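Local coordinates for protein predicted metal-dependent phosphohydrolase (Magnetospirillum magnetotacticum MS-1, PDB 3KH1) that probably hydrolyses phosphate esters with the help of a metal ion, perhaps as a 5'-deoxynucleotidase of the HD-domain family, at residues D21-I26 / V78-G83; L27-L32 / D84-D89; G66-M71 / T131-F136; P145-F150 / R186-E191. One frame throughout, in Å; residues are numbered along the deposited sequence. Where two conformers were deposited one is given.

Interaction 1: D21-I26 / V78-G83; sequences DKLKTI and VEIDAG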
loop_
_atom_site.group_PDB
_atom_site.type_symbol
_atom_site.label_atom_id
_atom_site.label_comp_id
_atom_site.label_asym_id
_atom_site.label_seq_id
_atom_site.Cartn_x
_atom_site.Cartn_y
_atom_site.Cartn_z
ATOM N N ASP A 21 -1.448 -2.640 10.956
ATOM C CA ASP A 21 -2.429 -3.576 10.405
ATOM C C ASP A 21 -3.836 -3.023 10.480
ATOM O O ASP A 21 -4.694 -3.326 9.617
ATOM C CB ASP A 21 -2.392 -4.958 11.105
ATOM C CG ASP A 21 -3.126 -6.079 10.301
ATOM O OD1 ASP A 21 -2.547 -6.518 9.298
ATOM O OD2 ASP A 21 -4.216 -6.578 10.728
ATOM N N LYS A 22 -4.110 -2.274 11.555
ATOM C CA LYS A 22 -5.454 -1.780 11.811
ATOM C C LYS A 22 -5.971 -0.828 10.745
ATOM O O LYS A 22 -7.181 -0.621 10.637
ATOM C CB LYS A 22 -5.486 -1.112 13.169
ATOM C CG LYS A 22 -5.248 -2.075 14.326
ATOM C CD LYS A 22 -5.246 -1.298 15.672
ATOM C CE LYS A 22 -4.980 -2.156 16.886
ATOM N NZ LYS A 22 -4.963 -1.283 18.137
ATOM N N LEU A 23 -5.096 -0.265 9.920
ATOM C CA LEU A 23 -5.570 0.644 8.855
ATOM C C LEU A 23 -6.475 -0.096 7.878
ATOM O O LEU A 23 -7.332 0.486 7.209
ATOM C CB LEU A 23 -4.387 1.302 8.148
ATOM C CG LEU A 23 -4.763 2.398 7.149
ATOM C CD1 LEU A 23 -5.448 3.550 7.906
ATOM C CD2 LEU A 23 -3.549 2.839 6.407
ATOM N N LYS A 24 -6.260 -1.399 7.774
ATOM C CA LYS A 24 -7.007 -2.264 6.859
ATOM C C LYS A 24 -8.492 -2.333 7.199
ATOM O O LYS A 24 -9.272 -2.674 6.306
ATOM C CB LYS A 24 -6.385 -3.673 6.871
ATOM C CG LYS A 24 -4.931 -3.680 6.325
ATOM C CD LYS A 24 -4.194 -4.973 6.625
ATOM C CE LYS A 24 -2.714 -4.865 6.294
ATOM N NZ LYS A 24 -1.947 -6.105 6.702
ATOM N N THR A 25 -8.860 -1.961 8.410
ATOM C CA THR A 25 -10.215 -2.039 8.900
ATOM C C THR A 25 -10.978 -0.718 8.768
ATOM O O THR A 25 -12.145 -0.658 9.112
ATOM C CB THR A 25 -10.245 -2.472 10.452
ATOM O OG1 THR A 25 -9.745 -1.409 11.251
ATOM C CG2 THR A 25 -9.437 -3.643 10.712
ATOM N N ILE A 26 -10.324 0.339 8.288
ATOM C CA ILE A 26 -10.946 1.680 8.173
ATOM C C ILE A 26 -11.510 1.814 6.774
ATOM O O ILE A 26 -10.777 1.756 5.760
ATOM C CB ILE A 26 -9.961 2.799 8.465
ATOM C CG1 ILE A 26 -9.279 2.629 9.824
ATOM C CG2 ILE A 26 -10.667 4.185 8.365
ATOM C CD1 ILE A 26 -10.236 2.615 11.018
ATOM N N VAL A 78 -3.332 8.108 10.653
ATOM C CA VAL A 78 -4.146 8.700 11.711
ATOM C C VAL A 78 -5.594 8.211 11.756
ATOM O O VAL A 78 -6.235 8.231 12.838
ATOM C CB VAL A 78 -4.158 10.253 11.656
ATOM C CG1 VAL A 78 -2.745 10.797 12.028
ATOM C CG2 VAL A 78 -4.700 10.787 10.294
ATOM N N GLU A 79 -6.127 7.751 10.623
ATOM C CA GLU A 79 -7.506 7.259 10.583
ATOM C C GLU A 79 -7.741 5.984 11.399
ATOM O O GLU A 79 -8.884 5.645 11.687
ATOM C CB GLU A 79 -8.016 7.133 9.130
ATOM C CG GLU A 79 -7.923 8.489 8.365
ATOM C CD GLU A 79 -8.824 8.613 7.160
ATOM O OE1 GLU A 79 -9.336 7.617 6.664
ATOM O OE2 GLU A 79 -9.034 9.788 6.743
ATOM N N ILE A 80 -6.686 5.247 11.747
ATOM C CA ILE A 80 -6.819 4.112 12.669
ATOM C C ILE A 80 -7.608 4.519 13.889
ATOM O O ILE A 80 -8.443 3.743 14.353
ATOM C CB ILE A 80 -5.453 3.500 13.037
ATOM C CG1 ILE A 80 -4.837 2.785 11.839
ATOM C CG2 ILE A 80 -5.553 2.584 14.252
ATOM C CD1 ILE A 80 -3.375 2.523 11.970
ATOM N N ASP A 81 -7.291 5.686 14.459
ATOM C CA ASP A 81 -7.997 6.194 15.615
ATOM C C ASP A 81 -9.091 7.195 15.232
ATOM O O ASP A 81 -10.128 7.275 15.913
ATOM C CB ASP A 81 -7.041 6.892 16.603
ATOM C CG ASP A 81 -6.065 5.955 17.317
ATOM O OD1 ASP A 81 -6.130 4.698 17.151
ATOM O OD2 ASP A 81 -5.269 6.553 18.126
ATOM N N ALA A 82 -8.851 8.021 14.209
ATOM C CA ALA A 82 -9.792 9.115 13.889
ATOM C C ALA A 82 -10.947 8.701 12.982
ATOM O O ALA A 82 -11.933 9.450 12.892
ATOM C CB ALA A 82 -9.064 10.311 13.288
ATOM N N GLY A 83 -10.835 7.559 12.306
ATOM C CA GLY A 83 -11.817 7.127 11.310
ATOM C C GLY A 83 -11.704 7.926 10.030
ATOM O O GLY A 83 -10.906 8.842 9.905
#

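Interaction 2: L27-L32 / D84-D89; sequences LRQTLL and DTFIHD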
loop_
_atom_site.group_PDB
_atom_site.type_symbol
_atom_site.label_atom_id
_atom_site.label_comp_id
_atom_site.label_asym_id
_atom_site.label_seq_id
_atom_site.Cartn_x
_atom_site.Cartn_y
_atom_site.Cartn_z
ATOM N N LEU A 27 -12.814 1.967 6.680
ATOM C CA LEU A 27 -13.527 1.980 5.381
ATOM C C LEU A 27 -13.884 3.376 4.878
ATOM O O LEU A 27 -14.291 4.261 5.632
ATOM C CB LEU A 27 -14.803 1.150 5.469
ATOM C CG LEU A 27 -14.519 -0.311 5.886
ATOM C CD1 LEU A 27 -15.732 -1.158 6.002
ATOM C CD2 LEU A 27 -13.451 -0.967 4.949
ATOM N N ARG A 28 -13.711 3.550 3.592
ATOM C CA ARG A 28 -14.041 4.762 2.868
ATOM C C ARG A 28 -15.422 4.623 2.227
ATOM O O ARG A 28 -16.021 3.543 2.223
ATOM C CB ARG A 28 -13.001 4.967 1.765
ATOM C CG ARG A 28 -11.625 5.237 2.308
ATOM C CD ARG A 28 -10.511 5.133 1.305
ATOM N NE ARG A 28 -10.790 5.873 0.105
ATOM C CZ ARG A 28 -10.642 7.148 -0.139
ATOM N NH1 ARG A 28 -10.000 7.907 0.714
ATOM N NH2 ARG A 28 -11.033 7.633 -1.342
ATOM N N GLN A 29 -15.918 5.697 1.612
ATOM C CA GLN A 29 -17.157 5.607 0.810
ATOM C C GLN A 29 -16.931 5.246 -0.656
ATOM O O GLN A 29 -17.872 4.812 -1.338
ATOM C CB GLN A 29 -17.941 6.919 0.884
ATOM C CG GLN A 29 -18.491 7.157 2.247
ATOM C CD GLN A 29 -19.432 6.040 2.660
ATOM O OE1 GLN A 29 -20.460 5.807 1.999
ATOM N NE2 GLN A 29 -19.094 5.340 3.757
ATOM N N THR A 30 -15.710 5.378 -1.145
ATOM C CA THR A 30 -15.316 4.918 -2.461
ATOM C C THR A 30 -15.558 3.446 -2.567
ATOM O O THR A 30 -15.224 2.721 -1.677
ATOM C CB THR A 30 -13.802 5.209 -2.671
ATOM O OG1 THR A 30 -13.513 6.611 -2.401
ATOM C CG2 THR A 30 -13.334 4.744 -4.039
ATOM N N LEU A 31 -16.166 3.022 -3.660
ATOM C CA LEU A 31 -16.345 1.602 -3.948
ATOM C C LEU A 31 -15.216 1.088 -4.804
ATOM O O LEU A 31 -14.646 1.812 -5.602
ATOM C CB LEU A 31 -17.674 1.331 -4.650
ATOM C CG LEU A 31 -18.940 1.845 -3.959
ATOM C CD1 LEU A 31 -20.195 1.488 -4.792
ATOM C CD2 LEU A 31 -19.046 1.290 -2.557
ATOM N N LEU A 32 -14.892 -0.182 -4.631
ATOM C CA LEU A 32 -14.119 -0.859 -5.675
ATOM C C LEU A 32 -14.819 -0.667 -7.034
ATOM O O LEU A 32 -16.020 -0.468 -7.131
ATOM C CB LEU A 32 -13.986 -2.352 -5.362
ATOM C CG LEU A 32 -12.834 -2.754 -4.421
ATOM C CD1 LEU A 32 -12.607 -1.903 -3.236
ATOM C CD2 LEU A 32 -12.814 -4.253 -4.186
ATOM N N ASP A 84 -12.485 7.533 9.050
ATOM C CA ASP A 84 -12.553 8.216 7.798
ATOM C C ASP A 84 -13.675 9.256 7.841
ATOM O O ASP A 84 -14.704 9.061 8.509
ATOM C CB ASP A 84 -12.848 7.202 6.688
ATOM C CG ASP A 84 -12.942 7.846 5.317
ATOM O OD1 ASP A 84 -11.905 8.353 4.896
ATOM O OD2 ASP A 84 -14.011 7.839 4.690
ATOM N N THR A 85 -13.437 10.371 7.145
ATOM C CA THR A 85 -14.429 11.401 6.956
ATOM C C THR A 85 -14.638 11.579 5.457
ATOM O O THR A 85 -13.692 11.916 4.746
ATOM C CB THR A 85 -13.926 12.762 7.566
ATOM O OG1 THR A 85 -13.532 12.616 8.970
ATOM C CG2 THR A 85 -15.032 13.807 7.477
ATOM N N PHE A 86 -15.859 11.388 4.978
ATOM C CA PHE A 86 -16.145 11.557 3.550
ATOM C C PHE A 86 -15.933 13.023 3.185
ATOM O O PHE A 86 -16.346 13.901 3.918
ATOM C CB PHE A 86 -17.557 11.120 3.273
ATOM C CG PHE A 86 -17.958 11.188 1.822
ATOM C CD1 PHE A 86 -17.209 10.571 0.837
ATOM C CD2 PHE A 86 -19.092 11.872 1.471
ATOM C CE1 PHE A 86 -17.630 10.605 -0.492
ATOM C CE2 PHE A 86 -19.527 11.943 0.161
ATOM C CZ PHE A 86 -18.797 11.285 -0.835
ATOM N N ILE A 87 -15.264 13.262 2.070
ATOM C CA ILE A 87 -14.808 14.601 1.715
ATOM C C ILE A 87 -15.936 15.608 1.646
ATOM O O ILE A 87 -15.745 16.767 1.999
ATOM C CB ILE A 87 -14.002 14.537 0.364
ATOM C CG1 ILE A 87 -13.391 15.891 0.009
ATOM C CG2 ILE A 87 -14.907 14.069 -0.802
ATOM C CD1 ILE A 87 -12.192 16.207 0.715
ATOM N N HIS A 88 -17.124 15.183 1.220
ATOM C CA HIS A 88 -18.269 16.076 1.092
ATOM C C HIS A 88 -19.154 16.190 2.344
ATOM O O HIS A 88 -20.148 16.930 2.349
ATOM C CB HIS A 88 -19.105 15.664 -0.121
ATOM C CG HIS A 88 -18.338 15.704 -1.412
ATOM N ND1 HIS A 88 -17.820 16.871 -1.940
ATOM C CD2 HIS A 88 -17.971 14.717 -2.260
ATOM C CE1 HIS A 88 -17.184 16.593 -3.069
ATOM N NE2 HIS A 88 -17.246 15.294 -3.277
ATOM N N ASP A 89 -18.761 15.513 3.413
ATOM C CA ASP A 89 -19.507 15.550 4.673
ATOM C C ASP A 89 -19.014 16.712 5.557
ATOM O O ASP A 89 -18.003 16.588 6.306
ATOM C CB ASP A 89 -19.361 14.214 5.418
ATOM C CG ASP A 89 -20.345 13.141 4.937
ATOM O OD1 ASP A 89 -21.259 13.434 4.134
ATOM O OD2 ASP A 89 -20.196 11.983 5.402
HETATM O O HOH W 1 -16.555 6.016 5.329
HETATM O O HOH W 2 -14.794 8.305 2.293
#

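Interaction 3: G66-M71 / T131-F136; sequences GRVARM and TADARF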
loop_
_atom_site.group_PDB
_atom_site.type_symbol
_atom_site.label_atom_id
_atom_site.label_comp_id
_atom_site.label_asym_id
_atom_site.label_seq_id
_atom_site.Cartn_x
_atom_site.Cartn_y
_atom_site.Cartn_z
ATOM N N GLY A 66 9.764 8.935 -4.754
ATOM C CA GLY A 66 9.834 7.986 -3.660
ATOM C C GLY A 66 9.315 8.568 -2.357
ATOM O O GLY A 66 8.698 7.880 -1.544
ATOM N N ARG A 67 9.573 9.859 -2.165
ATOM C CA ARG A 67 9.075 10.561 -1.008
ATOM C C ARG A 67 7.566 10.762 -1.073
ATOM O O ARG A 67 6.883 10.600 -0.056
ATOM C CB ARG A 67 9.827 11.873 -0.838
ATOM C CG ARG A 67 9.486 12.640 0.419
ATOM C CD ARG A 67 10.504 13.756 0.700
ATOM N NE ARG A 67 10.309 14.405 1.988
ATOM C CZ ARG A 67 9.381 15.319 2.205
ATOM N NH1 ARG A 67 8.557 15.693 1.216
ATOM N NH2 ARG A 67 9.285 15.838 3.409
ATOM N N VAL A 68 7.057 11.086 -2.249
ATOM C CA VAL A 68 5.603 11.106 -2.471
ATOM C C VAL A 68 4.989 9.749 -2.117
ATOM O O VAL A 68 3.955 9.679 -1.425
ATOM C CB VAL A 68 5.262 11.519 -3.922
ATOM C CG1 VAL A 68 3.777 11.260 -4.243
ATOM C CG2 VAL A 68 5.624 13.018 -4.125
ATOM N N ALA A 69 5.630 8.659 -2.562
ATOM C CA ALA A 69 5.138 7.323 -2.279
ATOM C C ALA A 69 5.086 7.104 -0.780
ATOM O O ALA A 69 4.086 6.612 -0.259
ATOM C CB ALA A 69 5.975 6.241 -2.974
ATOM N N ARG A 70 6.166 7.422 -0.092
ATOM C CA ARG A 70 6.218 7.226 1.379
ATOM C C ARG A 70 5.136 8.026 2.078
ATOM O O ARG A 70 4.403 7.529 2.930
ATOM C CB ARG A 70 7.601 7.609 1.912
ATOM C CG ARG A 70 7.764 7.485 3.393
ATOM C CD ARG A 70 9.135 7.702 3.881
ATOM N NE ARG A 70 9.649 9.066 3.718
ATOM C CZ ARG A 70 10.551 9.451 2.814
ATOM N NH1 ARG A 70 10.846 8.686 1.780
ATOM N NH2 ARG A 70 11.081 10.658 2.885
HETATM N N MSE A 71 4.981 9.269 1.653
HETATM C CA MSE A 71 3.974 10.149 2.203
HETATM C C MSE A 71 2.569 9.566 2.009
HETATM O O MSE A 71 1.752 9.539 2.927
HETATM C CB MSE A 71 4.086 11.525 1.507
HETATM C CG MSE A 71 3.071 12.557 1.941
HETATM SE SE MSE A 71 3.208 14.182 0.866
HETATM C CE MSE A 71 4.764 14.943 1.725
ATOM N N THR A 131 3.784 21.952 -0.205
ATOM C CA THR A 131 5.052 21.650 -0.869
ATOM C C THR A 131 4.806 20.937 -2.212
ATOM O O THR A 131 3.714 20.470 -2.500
ATOM C CB THR A 131 5.943 20.746 0.011
ATOM O OG1 THR A 131 5.271 19.486 0.183
ATOM C CG2 THR A 131 6.236 21.374 1.402
ATOM N N ALA A 132 5.832 20.869 -3.048
ATOM C CA ALA A 132 5.719 20.181 -4.331
ATOM C C ALA A 132 5.306 18.735 -4.129
ATOM O O ALA A 132 4.407 18.244 -4.819
ATOM C CB ALA A 132 7.059 20.283 -5.157
ATOM N N ASP A 133 5.971 18.029 -3.218
ATOM C CA ASP A 133 5.623 16.652 -2.972
ATOM C C ASP A 133 4.165 16.507 -2.506
ATOM O O ASP A 133 3.458 15.592 -2.929
ATOM C CB ASP A 133 6.568 16.026 -1.930
ATOM C CG ASP A 133 7.977 15.743 -2.480
ATOM O OD1 ASP A 133 8.241 15.826 -3.704
ATOM O OD2 ASP A 133 8.799 15.435 -1.588
ATOM N N ALA A 134 3.735 17.360 -1.576
ATOM C CA ALA A 134 2.389 17.269 -1.041
ATOM C C ALA A 134 1.340 17.567 -2.106
ATOM O O ALA A 134 0.284 16.937 -2.093
ATOM C CB ALA A 134 2.222 18.201 0.197
ATOM N N ARG A 135 1.599 18.510 -3.006
ATOM C CA ARG A 135 0.663 18.817 -4.055
ATOM C C ARG A 135 0.490 17.653 -5.026
ATOM O O ARG A 135 -0.631 17.351 -5.451
ATOM C CB ARG A 135 1.011 20.090 -4.832
ATOM C CG ARG A 135 0.722 21.355 -4.040
ATOM C CD ARG A 135 0.966 22.615 -4.829
ATOM N NE ARG A 135 2.317 23.052 -4.624
ATOM C CZ ARG A 135 3.314 22.953 -5.491
ATOM N NH1 ARG A 135 3.162 22.364 -6.688
ATOM N NH2 ARG A 135 4.504 23.429 -5.128
ATOM N N PHE A 136 1.583 16.976 -5.366
ATOM C CA PHE A 136 1.469 15.834 -6.280
ATOM C C PHE A 136 0.768 14.669 -5.565
ATOM O O PHE A 136 -0.109 14.051 -6.112
ATOM C CB PHE A 136 2.828 15.449 -6.849
ATOM C CG PHE A 136 2.737 14.483 -7.980
ATOM C CD1 PHE A 136 2.124 14.836 -9.175
ATOM C CD2 PHE A 136 3.279 13.194 -7.864
ATOM C CE1 PHE A 136 2.026 13.920 -10.181
ATOM C CE2 PHE A 136 3.188 12.265 -8.911
ATOM C CZ PHE A 136 2.580 12.643 -10.050
#

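Interaction 4: P145-F150 / R186-E191; sequences PLLHNF and RALVDE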
loop_
_atom_site.group_PDB
_atom_site.type_symbol
_atom_site.label_atom_id
_atom_site.label_comp_id
_atom_site.label_asym_id
_atom_site.label_seq_id
_atom_site.Cartn_x
_atom_site.Cartn_y
_atom_site.Cartn_z
ATOM N N PRO A 145 -10.494 8.670 -6.565
ATOM C CA PRO A 145 -11.918 8.461 -6.343
ATOM C C PRO A 145 -12.766 8.834 -7.556
ATOM O O PRO A 145 -13.859 8.304 -7.726
ATOM C CB PRO A 145 -12.253 9.304 -5.109
ATOM C CG PRO A 145 -10.959 9.573 -4.522
ATOM C CD PRO A 145 -9.889 9.495 -5.505
ATOM N N LEU A 146 -12.313 9.799 -8.339
ATOM C CA LEU A 146 -12.996 10.152 -9.595
ATOM C C LEU A 146 -12.985 8.990 -10.571
ATOM O O LEU A 146 -14.009 8.638 -11.186
ATOM C CB LEU A 146 -12.398 11.401 -10.226
ATOM C CG LEU A 146 -12.360 12.648 -9.355
ATOM C CD1 LEU A 146 -11.700 13.818 -10.136
ATOM C CD2 LEU A 146 -13.707 13.041 -8.806
ATOM N N LEU A 147 -11.816 8.361 -10.686
ATOM C CA LEU A 147 -11.696 7.144 -11.488
ATOM C C LEU A 147 -12.683 6.098 -11.044
ATOM O O LEU A 147 -13.362 5.461 -11.873
ATOM C CB LEU A 147 -10.274 6.586 -11.422
ATOM C CG LEU A 147 -9.110 7.456 -11.930
ATOM C CD1 LEU A 147 -7.768 6.752 -11.741
ATOM C CD2 LEU A 147 -9.254 7.813 -13.370
ATOM N N HIS A 148 -12.777 5.904 -9.742
ATOM C CA HIS A 148 -13.675 4.849 -9.224
ATOM C C HIS A 148 -15.144 5.200 -9.392
ATOM O O HIS A 148 -15.929 4.342 -9.801
ATOM C CB HIS A 148 -13.358 4.557 -7.769
ATOM C CG HIS A 148 -12.187 3.642 -7.597
ATOM N ND1 HIS A 148 -12.274 2.497 -6.870
ATOM C CD2 HIS A 148 -10.917 3.686 -8.096
ATOM C CE1 HIS A 148 -11.119 1.854 -6.948
ATOM N NE2 HIS A 148 -10.277 2.543 -7.693
ATOM N N ASN A 149 -15.520 6.467 -9.185
ATOM C CA ASN A 149 -16.882 6.858 -9.380
ATOM C C ASN A 149 -17.274 6.695 -10.841
ATOM O O ASN A 149 -18.399 6.320 -11.168
ATOM C CB ASN A 149 -17.112 8.307 -8.923
ATOM C CG ASN A 149 -17.899 8.419 -7.662
ATOM O OD1 ASN A 149 -18.983 7.862 -7.521
ATOM N ND2 ASN A 149 -17.395 9.246 -6.759
ATOM N N PHE A 150 -16.345 6.926 -11.759
ATOM C CA PHE A 150 -16.669 6.754 -13.181
ATOM C C PHE A 150 -16.937 5.259 -13.455
ATOM O O PHE A 150 -17.914 4.891 -14.101
ATOM C CB PHE A 150 -15.552 7.288 -14.060
ATOM C CG PHE A 150 -15.931 7.399 -15.502
ATOM C CD1 PHE A 150 -16.522 8.558 -15.971
ATOM C CD2 PHE A 150 -15.693 6.370 -16.377
ATOM C CE1 PHE A 150 -16.889 8.669 -17.280
ATOM C CE2 PHE A 150 -16.083 6.458 -17.722
ATOM C CZ PHE A 150 -16.657 7.624 -18.173
ATOM N N ARG A 186 -10.977 16.731 -15.365
ATOM C CA ARG A 186 -12.090 17.533 -15.838
ATOM C C ARG A 186 -12.848 16.863 -17.006
ATOM O O ARG A 186 -14.065 16.898 -17.062
ATOM C CB ARG A 186 -11.648 18.958 -16.270
ATOM C CG ARG A 186 -11.212 19.874 -15.126
ATOM C CD ARG A 186 -11.018 21.317 -15.591
ATOM N NE ARG A 186 -9.955 21.386 -16.629
ATOM C CZ ARG A 186 -8.636 21.431 -16.393
ATOM N NH1 ARG A 186 -8.156 21.432 -15.164
ATOM N NH2 ARG A 186 -7.796 21.474 -17.409
ATOM N N ALA A 187 -12.119 16.273 -17.938
ATOM C CA ALA A 187 -12.760 15.597 -19.084
ATOM C C ALA A 187 -13.550 14.362 -18.593
ATOM O O ALA A 187 -14.646 14.083 -19.030
ATOM C CB ALA A 187 -11.703 15.195 -20.110
ATOM N N LEU A 188 -13.011 13.654 -17.603
ATOM C CA LEU A 188 -13.688 12.502 -17.027
ATOM C C LEU A 188 -14.985 12.925 -16.376
ATOM O O LEU A 188 -16.025 12.285 -16.546
ATOM C CB LEU A 188 -12.765 11.820 -15.990
ATOM C CG LEU A 188 -13.180 10.456 -15.441
ATOM C CD1 LEU A 188 -13.021 9.351 -16.516
ATOM C CD2 LEU A 188 -12.382 10.123 -14.188
ATOM N N VAL A 189 -14.932 14.024 -15.606
ATOM C CA VAL A 189 -16.126 14.509 -14.920
ATOM C C VAL A 189 -17.157 15.049 -15.916
ATOM O O VAL A 189 -18.336 14.805 -15.768
ATOM C CB VAL A 189 -15.687 15.570 -13.869
ATOM C CG1 VAL A 189 -16.884 16.333 -13.296
ATOM C CG2 VAL A 189 -14.873 14.874 -12.741
ATOM N N ASP A 190 -16.700 15.735 -16.973
ATOM C CA ASP A 190 -17.612 16.160 -18.027
ATOM C C ASP A 190 -18.385 14.972 -18.580
ATOM O O ASP A 190 -19.586 15.041 -18.789
ATOM C CB ASP A 190 -16.865 16.813 -19.212
ATOM C CG ASP A 190 -16.330 18.218 -18.912
ATOM O OD1 ASP A 190 -16.741 18.850 -17.912
ATOM O OD2 ASP A 190 -15.469 18.691 -19.706
ATOM N N GLU A 191 -17.664 13.888 -18.869
ATOM C CA GLU A 191 -18.301 12.699 -19.413
ATOM C C GLU A 191 -19.237 12.075 -18.363
ATOM O O GLU A 191 -20.321 11.602 -18.702
ATOM C CB GLU A 191 -17.263 11.698 -19.898
ATOM C CG GLU A 191 -17.853 10.392 -20.445
ATOM C CD GLU A 191 -18.659 10.508 -21.735
ATOM O OE1 GLU A 191 -18.541 11.520 -22.454
ATOM O OE2 GLU A 191 -19.412 9.548 -22.030
#

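Interaction 1: D21-I26 / V78-G83
The carbonyl oxygen of K22, a residue whose side chain lies against I80, is gripped twice by one residue, T25, three positions on: K22 O accepts from T25 N and, at 2.8 Å, from T25 OG1, whose hydroxyl arrives in the carbonyl plane. The 3-10 turn is thus tied to itself, and what it offers to residues 78-83 is mostly carbon. I80 fits against it with both branches. Its CG1 stops 3.6 Å from L23 N and 4.0 Å from L23 CB, while its CG2 takes K22 CB at 3.9 Å; the I80 side chain crosses those of L23 and K22 at about a right angle. K22 then runs extended to a salt bridge with E19. In I26 a chi2 of -60° folds CD1 over E79 O, 3.4 Å away, an oxygen that also receives G83 N where the helix closes, and CG2 meets E79 CB. K24 pairs with D21 and with E39 of the second subunit. Helix 79-82 follows shortly after D76, the aspartate of the His-Asp pair that names the family, and the carboxylate of E79 lies near those of D76 and D41, an acidic cluster that probably borders the HD-domain active site.

Interaction 2: L27-L32 / D84-D89
D84 meets the backbone of strand 27-28 through both ends of its short side chain, and the two ends behave differently. The carbon end is close-packed: D84 CB sits 3.4 Å from L27 O. With CG anti to the backbone N (chi1 180°), the carboxylate is carried along the strand, where D84 OD2 comes to 3.6 Å from R28 CA. Two residues on, the F86 ring takes the aliphatic root of Q29. Q29 CB lies 3.7 Å from F86 CD1, the two side chains cross at about a right angle, and a bend at chi2 leads the amide off, its plane 79° from that of the ring, until Q29 OE1 reaches H160. Both segments lie within the HD domain; in this protein the loop after helix 79-82, here with a type I turn from F86 to D89, runs beside the short strands 27-28 and 30-31, between which the chain turns a corner at Q29; the F86 side chain is about 4 Å from a bound calcium ion. The looser side is wet. One water donates to D84 OD2 at 2.6 Å and accepts from Q29 N at 2.9 Å; a second donates to both L27 O and D84 OD2 and accepts from Q29 NE2. With an alanine in place of D84, both waters would probably lose an acceptor and the link between loop and strand would weaken. R28 makes no direct bond to the acid: R28 NH1 stays 4.6 Å from D84 OD1, and its NE forms a salt bridge with E39.

Interaction 3: G66-M71 / T131-F136
R67 and D133 cross at about a right angle, and the guanidinium meets the carboxylate by its edge, the two planes 35° apart. R67 NH1 donates to D133 OD2 at 2.8 Å with an N-H...O angle of 151°; D133 OD2 accepts through its anti lone pair, turned away from D133 OD1. The geometry follows from an R67 chain that leaves with CG anti to the backbone N (chi1 -174°) and stays extended to NE, which lays its methylenes along the acid: CD lies 3.3 Å from D133 OD2. Beside the ion pair the contact is mostly between carbons and backbone. V68 points one methyl, CG2, at D133 O (3.6 Å) and the other, CG1, obliquely at the F136 ring. M71, present as selenomethionine, bends at chi3 and sets SE 3.7 Å from A134 CA. The second helix starts with T131 as N-cap, its OG1 accepting from A134 N. Were R67 a leucine, D133 OD2 would probably be left in a buried setting without its charged mate, and E125, the guanidinium's second partner, would lose one too. With D133 OD1 held by Q64 N, each carboxylate oxygen has a donor, so the buried charge is probably well compensated.

Interaction 4: P145-F150 / R186-E191
L188 is the main bump of this contact: its two methyls enter a hollow on helix 145-150 floored by backbone and walled by L146, L147 and F150. The first methyl, CD2, reaches the floor, 3.7 Å from L146 O, and touches L147 CD2 at 4.0 Å. The second, CD1, settles over one face of the F150 ring in a CH-pi contact, 3.8 Å from the centroid and 19° off the ring normal. F150 can form this wall because its CG is anti to the backbone N, which swings the ring out toward the partner helix. One turn beyond L188, E191 closes the rim: its CG lies at the ring edge, near the ring plane, 3.7 Å from F150 CE1, while the bent chain carries OE2 to R195. At the far end of the hollow a shallower fit is made by L146, whose CD1 lies 4.2 Å from V189 CG2. The two helices run nearly side by side: the axes of these short segments approach to 10.4 Å and are inclined by 26°, a spacing that these branched and ring side chains fill. Around the pair, helix 164-177 lies against L146 through L171 and I174, Y197 meets F150 edge-to-face, V17 of the second subunit packs on L147, and T30 of strand 30-31 packs on P145 and H148.

How the interactions relate
Interactions 1 and 2 form one seam: each segment of interaction 2 continues one of interaction 1, the centres are 13 Å apart, I26 CG2 packs 3.9 Å from D84 N, and the like-charged carboxylates of E79 and D84 come close. Interaction 2 also touches interaction 4: L31 O and H148 ND1 probably share a hydrogen bond at 2.8 Å, and R28 packs on P145. A calcium ion of unestablished role lies about 4 Å from the F86 side chain, about 7 Å from that of L146 and about 12 Å from that of E79 in the acidic cluster. Interaction 3 touches no other, its centre 21 to 23 Å away, but shares helix 132-151 with interaction 4. All four reach the second subunit, interaction 2 through L32.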